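Local coordinates for protein cyclopropane mycolic acid synthase MmaA2 (Mycobacterium tuberculosis, PDB 1TPY) that converts a double bond of mycolic acids into a cis cyclopropane ring by transferring a methylene group from S-adenosyl-L-methionine, at residues A[13-18]-A[31-36]; A[23-28]-A[244-249]. All coordinates share one frame; numbering follows the deposited sequence.

Interaction 1: A[13-18]-A[31-36]; sequences QAHYDL and QTYSCA. With SAH (S-adenosyl-L-homocysteine), chain C; 16A (cetyl-trimethyl-ammonium), chain D; CO3 (carbonate ion), chain B.
His15 and Tyr33 meet rim to rim and are joined by a hydrogen bond, His15 NE2 to Tyr33 OH, 2.8 Å, with an angle of 155°. The bond alone does not settle which atom is the donor. Tyr33 swings its ring away from its own backbone N (chi1 -161°), which carries OH across to His15. Tyr16 stands beside this pair. Its CE2 lies 3.6 Å from Tyr33 CD1, and the two tyrosine rings are steeply inclined.

Both tyrosines also touch ligands. One face of the Tyr16 ring covers the ribose of S-adenosyl-L-homocysteine, and Tyr16 CE2 is 3.3 Å from its sulfur SD. His15 CD2 lies over the opposite face. Methyl C17 of cetyl-trimethyl-ammonium sits over the centre of the Tyr33 ring, consistent with a cation-pi contribution from the ammonium. Tyr33 N donates to the carboxylate oxygen OXT of S-adenosyl-L-homocysteine at 2.8 Å, nearly straight at 176°. Ser34 OG donates to the other carboxylate oxygen, O, at 2.7 Å. Cys35 N binds carbonate O1 at 2.8 Å.

A second shell positions these groups. His15 ND1 donates to Ile199 O, so a neutral imidazole would probably accept at NE2. Tyr265 OH holds Tyr33 OH, and His141 NE2 holds Tyr16 OH. This buried aromatic cluster walls the cofactor and lipid-like ligand pockets of a CFA/CMAS-family methyltransferase, where the two meet at the sulfur.

Interaction 2: A[23-28]-A[244-249]; sequences FRLFLD and QEHKSE
Leu25 carries the contact with His246 and Glu249, and its CA is the nearest of its segment to the second, 6.3 Å from His246 CA. Before it, Phe23 O accepts from both Phe26 N and Leu27 N, which ties Phe26 and Leu27 back to Phe23.

Leu25 points its side chain at the second segment. CG lies anti to the carbonyl carbon (chi1 -63°), which turns it toward His246 and Glu249, and the CD2 branch touches both. CD2 is 3.8 Å from His246 CD2 and 3.8 Å from Glu249 CB. The other branch, CD1, is 4.0 Å from Glu249 C. Leu25 O sits over one face of the His246 ring, displaced toward its rim. It is 3.3 Å from His246 ND1, but the angle is too poor for a hydrogen bond. His246 ND1 is instead bonded to Ala242 O, one turn back in helix 229-245, which helps fix the ring's rotation. Glu249 meets Leu25 through its CB. Its carboxylate turns away, and its OE2 takes a bond from Ser248 OG at 2.9 Å, from above the carboxylate plane.

Phe26 then turns its ring onto Ala242 and Leu243 of the same helix, and Leu27 packs on Trp239.

His246 separates helices 229-245 and 247-253 and occupies the N-cap position of the latter. This is peripheral packing of residues 23-28 against a helix-helix junction, within the helical part that accompanies the Rossmann-like methyltransferase sheet.

How the interactions relate
The centres of interactions 1 and 2 lie about 13 Å apart, and their segments alternate along the chain. Helices 9-16 and 20-24 follow each other, and residues 23-28 lead into 31-36. The two contacts touch mainly through Phe23 and Leu27. Phe23 CE2 is 3.5 Å from Tyr33 CE1, and Phe23 CZ is 3.2 Å from His15 O. Leu27 CD2 packs 3.5 Å from Thr32 O. Interaction 1 borders S-adenosyl-L-homocysteine directly. Interaction 2 lies nearer the surface, with the Leu25 side chain about 11 Å from that of Tyr33. Residues 23-28 therefore join the ligand-lining cluster to the outer helices.

Interaction 1: A[13-18]-A[31-36]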
# COMPACT_ATOMS: atom_id res chain seq x y z
N GLN A 13 6.27 10.37 6.23
CA GLN A 13 6.84 11.36 5.32
C GLN A 13 8.34 11.16 5.09
O GLN A 13 8.85 11.46 4.00
CB GLN A 13 6.58 12.78 5.86
CG GLN A 13 5.12 13.22 5.71
CD GLN A 13 4.84 14.59 6.31
OE1 GLN A 13 3.75 15.13 6.15
NE2 GLN A 13 5.83 15.15 7.01
N ALA A 14 9.05 10.67 6.10
CA ALA A 14 10.48 10.42 6.00
C ALA A 14 10.78 9.51 4.81
O ALA A 14 11.89 9.50 4.29
CB ALA A 14 11.00 9.78 7.29
N HIS A 15 9.78 8.75 4.38
CA HIS A 15 9.97 7.87 3.23
C HIS A 15 9.37 8.45 1.94
O HIS A 15 10.09 8.70 0.98
CB HIS A 15 9.34 6.50 3.50
CG HIS A 15 9.64 5.48 2.44
ND1 HIS A 15 10.71 4.62 2.51
CD2 HIS A 15 9.04 5.23 1.25
CE1 HIS A 15 10.75 3.88 1.42
NE2 HIS A 15 9.75 4.23 0.64
N TYR A 16 8.05 8.67 1.93
CA TYR A 16 7.38 9.15 0.73
C TYR A 16 7.63 10.57 0.27
O TYR A 16 7.30 10.92 -0.86
CB TYR A 16 5.87 8.90 0.84
CG TYR A 16 5.55 7.48 1.20
CD1 TYR A 16 5.37 7.10 2.53
CD2 TYR A 16 5.54 6.48 0.23
CE1 TYR A 16 5.19 5.77 2.88
CE2 TYR A 16 5.37 5.15 0.57
CZ TYR A 16 5.20 4.80 1.89
OH TYR A 16 5.04 3.48 2.23
N ASP A 17 8.20 11.41 1.13
CA ASP A 17 8.47 12.78 0.73
C ASP A 17 9.94 12.97 0.35
O ASP A 17 10.39 14.09 0.15
CB ASP A 17 8.06 13.76 1.83
CG ASP A 17 6.55 14.01 1.85
OD1 ASP A 17 6.06 14.63 2.80
OD2 ASP A 17 5.87 13.59 0.89
N LEU A 18 10.67 11.86 0.24
CA LEU A 18 12.08 11.91 -0.13
C LEU A 18 12.27 12.73 -1.41
O LEU A 18 13.07 13.67 -1.44
CB LEU A 18 12.61 10.49 -0.37
CG LEU A 18 14.09 10.42 -0.75
CD1 LEU A 18 14.93 10.94 0.41
CD2 LEU A 18 14.48 8.99 -1.09
N GLN A 31 3.39 5.30 -10.92
CA GLN A 31 3.94 5.54 -9.59
C GLN A 31 3.21 4.73 -8.52
O GLN A 31 3.06 5.17 -7.37
CB GLN A 31 3.87 7.04 -9.25
CG GLN A 31 4.43 7.96 -10.32
CD GLN A 31 5.86 7.62 -10.71
OE1 GLN A 31 6.75 7.51 -9.86
NE2 GLN A 31 6.10 7.45 -12.01
N THR A 32 2.73 3.54 -8.89
CA THR A 32 2.07 2.67 -7.93
C THR A 32 3.23 2.15 -7.09
O THR A 32 4.29 1.82 -7.62
CB THR A 32 1.34 1.51 -8.63
OG1 THR A 32 0.29 2.03 -9.45
CG2 THR A 32 0.74 0.57 -7.59
N TYR A 33 3.03 2.08 -5.78
CA TYR A 33 4.09 1.66 -4.89
C TYR A 33 3.56 0.58 -3.97
O TYR A 33 3.36 0.80 -2.77
CB TYR A 33 4.56 2.88 -4.10
CG TYR A 33 5.92 2.77 -3.45
CD1 TYR A 33 6.40 3.80 -2.65
CD2 TYR A 33 6.72 1.64 -3.62
CE1 TYR A 33 7.64 3.73 -2.04
CE2 TYR A 33 7.97 1.55 -3.01
CZ TYR A 33 8.42 2.61 -2.22
OH TYR A 33 9.65 2.56 -1.62
N SER A 34 3.33 -0.60 -4.54
CA SER A 34 2.79 -1.74 -3.83
C SER A 34 2.88 -2.97 -4.74
O SER A 34 3.10 -2.83 -5.94
CB SER A 34 1.33 -1.48 -3.43
OG SER A 34 0.59 -1.00 -4.55
N CYS A 35 2.71 -4.15 -4.18
CA CYS A 35 2.81 -5.38 -4.96
C CYS A 35 1.93 -5.44 -6.22
O CYS A 35 0.71 -5.27 -6.16
CB CYS A 35 2.49 -6.59 -4.08
SG CYS A 35 2.70 -8.17 -4.95
N ALA A 36 2.56 -5.72 -7.35
CA ALA A 36 1.85 -5.83 -8.62
C ALA A 36 1.22 -7.22 -8.76
O ALA A 36 1.45 -8.09 -7.93
CB ALA A 36 2.82 -5.57 -9.77
N SAH C . -1.89 2.95 -1.99
CA SAH C . -0.79 3.46 -2.81
CB SAH C . 0.39 3.98 -1.94
CG SAH C . 1.02 3.02 -0.93
SD SAH C . 2.39 3.76 -0.00
C SAH C . -0.28 2.37 -3.76
O SAH C . -0.71 1.21 -3.62
OXT SAH C . 0.55 2.69 -4.64
C5' SAH C . 1.67 3.93 1.65
C4' SAH C . 0.59 5.03 1.67
O4' SAH C . -0.25 4.98 2.85
C3' SAH C . 1.16 6.44 1.62
O3' SAH C . 0.37 7.23 0.71
C2' SAH C . 1.03 6.93 3.03
O2' SAH C . 1.02 8.36 3.10
C1' SAH C . -0.25 6.28 3.44
N9 SAH C . -0.48 6.20 4.94
C8 SAH C . 0.28 5.69 5.94
N7 SAH C . -0.21 5.76 7.14
C5 SAH C . -1.43 6.40 6.92
C6 SAH C . -2.49 6.81 7.77
N6 SAH C . -2.47 6.63 9.09
N1 SAH C . -3.58 7.43 7.20
C2 SAH C . -3.61 7.63 5.86
N3 SAH C . -2.67 7.29 4.96
C4 SAH C . -1.60 6.67 5.57
C1 16A D . 8.21 -3.26 -0.75
C2 16A D . 8.23 -3.15 0.78
C3 16A D . 8.43 -4.54 1.41
C4 16A D . 8.49 -4.56 2.93
C5 16A D . 8.68 -6.01 3.41
C6 16A D . 8.76 -6.21 4.93
C7 16A D . 9.95 -5.57 5.70
C8 16A D . 9.79 -5.36 7.22
C9 16A D . 8.51 -4.63 7.71
C10 16A D . 8.33 -3.17 7.26
C11 16A D . 6.89 -2.60 7.33
C12 16A D . 6.64 -1.34 6.50
C13 16A D . 5.91 -1.65 5.18
C14 16A D . 5.76 -0.40 4.32
C15 16A D . 5.27 -0.86 2.93
C16 16A D . 5.26 0.37 2.00
N1 16A D . 4.89 0.39 0.52
C17 16A D . 4.94 1.45 -0.30
C18 16A D . 5.65 -0.67 -0.24
C19 16A D . 3.44 -0.01 0.38
C CO3 B . 1.88 -3.78 -0.17
O1 CO3 B . 1.75 -4.36 -1.54
O2 CO3 B . 3.01 -3.13 0.18
O3 CO3 B . 0.86 -3.90 0.71

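Interaction 2: A[23-28]-A[244-249]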
# COMPACT_ATOMS: atom_id res chain seq x y z
N PHE A 23 11.66 8.56 -6.76
CA PHE A 23 10.75 7.43 -6.90
C PHE A 23 10.43 7.15 -8.35
O PHE A 23 10.25 5.99 -8.74
CB PHE A 23 9.46 7.66 -6.11
CG PHE A 23 9.62 7.49 -4.62
CD1 PHE A 23 9.52 8.58 -3.76
CD2 PHE A 23 9.92 6.24 -4.08
CE1 PHE A 23 9.72 8.43 -2.40
CE2 PHE A 23 10.11 6.08 -2.71
CZ PHE A 23 10.01 7.18 -1.87
N ARG A 24 10.38 8.20 -9.17
CA ARG A 24 10.07 8.01 -10.59
C ARG A 24 11.15 7.20 -11.29
O ARG A 24 10.93 6.65 -12.36
CB ARG A 24 9.91 9.37 -11.28
CG ARG A 24 8.47 9.67 -11.70
CD ARG A 24 8.40 10.88 -12.64
NE ARG A 24 8.61 12.14 -11.95
CZ ARG A 24 7.74 12.68 -11.09
NH1 ARG A 24 6.60 12.07 -10.83
NH2 ARG A 24 8.02 13.84 -10.51
N LEU A 25 12.33 7.12 -10.68
CA LEU A 25 13.45 6.37 -11.25
C LEU A 25 13.20 4.87 -11.28
O LEU A 25 13.72 4.17 -12.15
CB LEU A 25 14.73 6.63 -10.47
CG LEU A 25 15.31 8.04 -10.43
CD1 LEU A 25 16.58 8.04 -9.60
CD2 LEU A 25 15.59 8.55 -11.85
N PHE A 26 12.42 4.35 -10.34
CA PHE A 26 12.19 2.91 -10.33
C PHE A 26 10.74 2.42 -10.32
O PHE A 26 10.47 1.27 -10.65
CB PHE A 26 12.98 2.27 -9.18
CG PHE A 26 12.49 2.62 -7.80
CD1 PHE A 26 11.45 1.90 -7.22
CD2 PHE A 26 13.09 3.65 -7.08
CE1 PHE A 26 11.02 2.20 -5.93
CE2 PHE A 26 12.67 3.95 -5.79
CZ PHE A 26 11.64 3.23 -5.21
N LEU A 27 9.80 3.28 -9.95
CA LEU A 27 8.40 2.86 -9.95
C LEU A 27 7.92 2.83 -11.40
O LEU A 27 8.56 3.41 -12.28
CB LEU A 27 7.53 3.82 -9.14
CG LEU A 27 7.82 3.93 -7.64
CD1 LEU A 27 6.88 4.95 -7.01
CD2 LEU A 27 7.67 2.56 -7.00
N ASP A 28 6.81 2.14 -11.65
CA ASP A 28 6.28 2.11 -13.01
C ASP A 28 5.73 3.51 -13.26
O ASP A 28 5.62 4.31 -12.33
CB ASP A 28 5.17 1.07 -13.15
CG ASP A 28 3.87 1.53 -12.53
OD1 ASP A 28 3.71 1.41 -11.29
OD2 ASP A 28 3.02 2.02 -13.29
N GLN A 244 18.62 0.47 -10.26
CA GLN A 244 20.00 0.16 -10.61
C GLN A 244 20.31 0.71 -12.00
O GLN A 244 21.39 1.26 -12.23
CB GLN A 244 20.24 -1.35 -10.59
CG GLN A 244 21.70 -1.74 -10.72
CD GLN A 244 21.91 -3.20 -10.43
OE1 GLN A 244 21.59 -4.07 -11.25
NE2 GLN A 244 22.43 -3.50 -9.25
N GLU A 245 19.37 0.57 -12.92
CA GLU A 245 19.57 1.09 -14.26
C GLU A 245 19.71 2.61 -14.22
O GLU A 245 20.28 3.21 -15.14
CB GLU A 245 18.42 0.68 -15.17
CG GLU A 245 18.45 -0.79 -15.58
CD GLU A 245 19.78 -1.19 -16.19
OE1 GLU A 245 20.72 -1.52 -15.43
OE2 GLU A 245 19.89 -1.17 -17.44
N HIS A 246 19.20 3.23 -13.15
CA HIS A 246 19.27 4.68 -12.98
C HIS A 246 20.24 5.09 -11.88
O HIS A 246 20.08 6.15 -11.27
CB HIS A 246 17.88 5.25 -12.65
CG HIS A 246 16.90 5.14 -13.78
ND1 HIS A 246 16.35 3.94 -14.17
CD2 HIS A 246 16.42 6.07 -14.63
CE1 HIS A 246 15.57 4.14 -15.22
NE2 HIS A 246 15.59 5.42 -15.52
N LYS A 247 21.24 4.26 -11.63
CA LYS A 247 22.22 4.54 -10.58
C LYS A 247 22.76 5.96 -10.61
O LYS A 247 22.70 6.67 -9.60
CB LYS A 247 23.39 3.55 -10.65
CG LYS A 247 24.48 3.82 -9.62
CD LYS A 247 25.38 2.60 -9.43
CE LYS A 247 26.67 2.95 -8.70
NZ LYS A 247 26.41 3.68 -7.43
N SER A 248 23.28 6.39 -11.76
CA SER A 248 23.83 7.74 -11.86
C SER A 248 22.77 8.82 -11.61
O SER A 248 23.04 9.79 -10.90
CB SER A 248 24.50 7.95 -13.23
OG SER A 248 23.64 7.57 -14.29
N GLU A 249 21.58 8.64 -12.17
CA GLU A 249 20.49 9.60 -11.96
C GLU A 249 20.14 9.66 -10.48
O GLU A 249 19.93 10.75 -9.91
CB GLU A 249 19.24 9.21 -12.76
CG GLU A 249 19.39 9.24 -14.28
CD GLU A 249 20.29 8.13 -14.82
OE1 GLU A 249 20.55 8.12 -16.04
OE2 GLU A 249 20.72 7.27 -14.02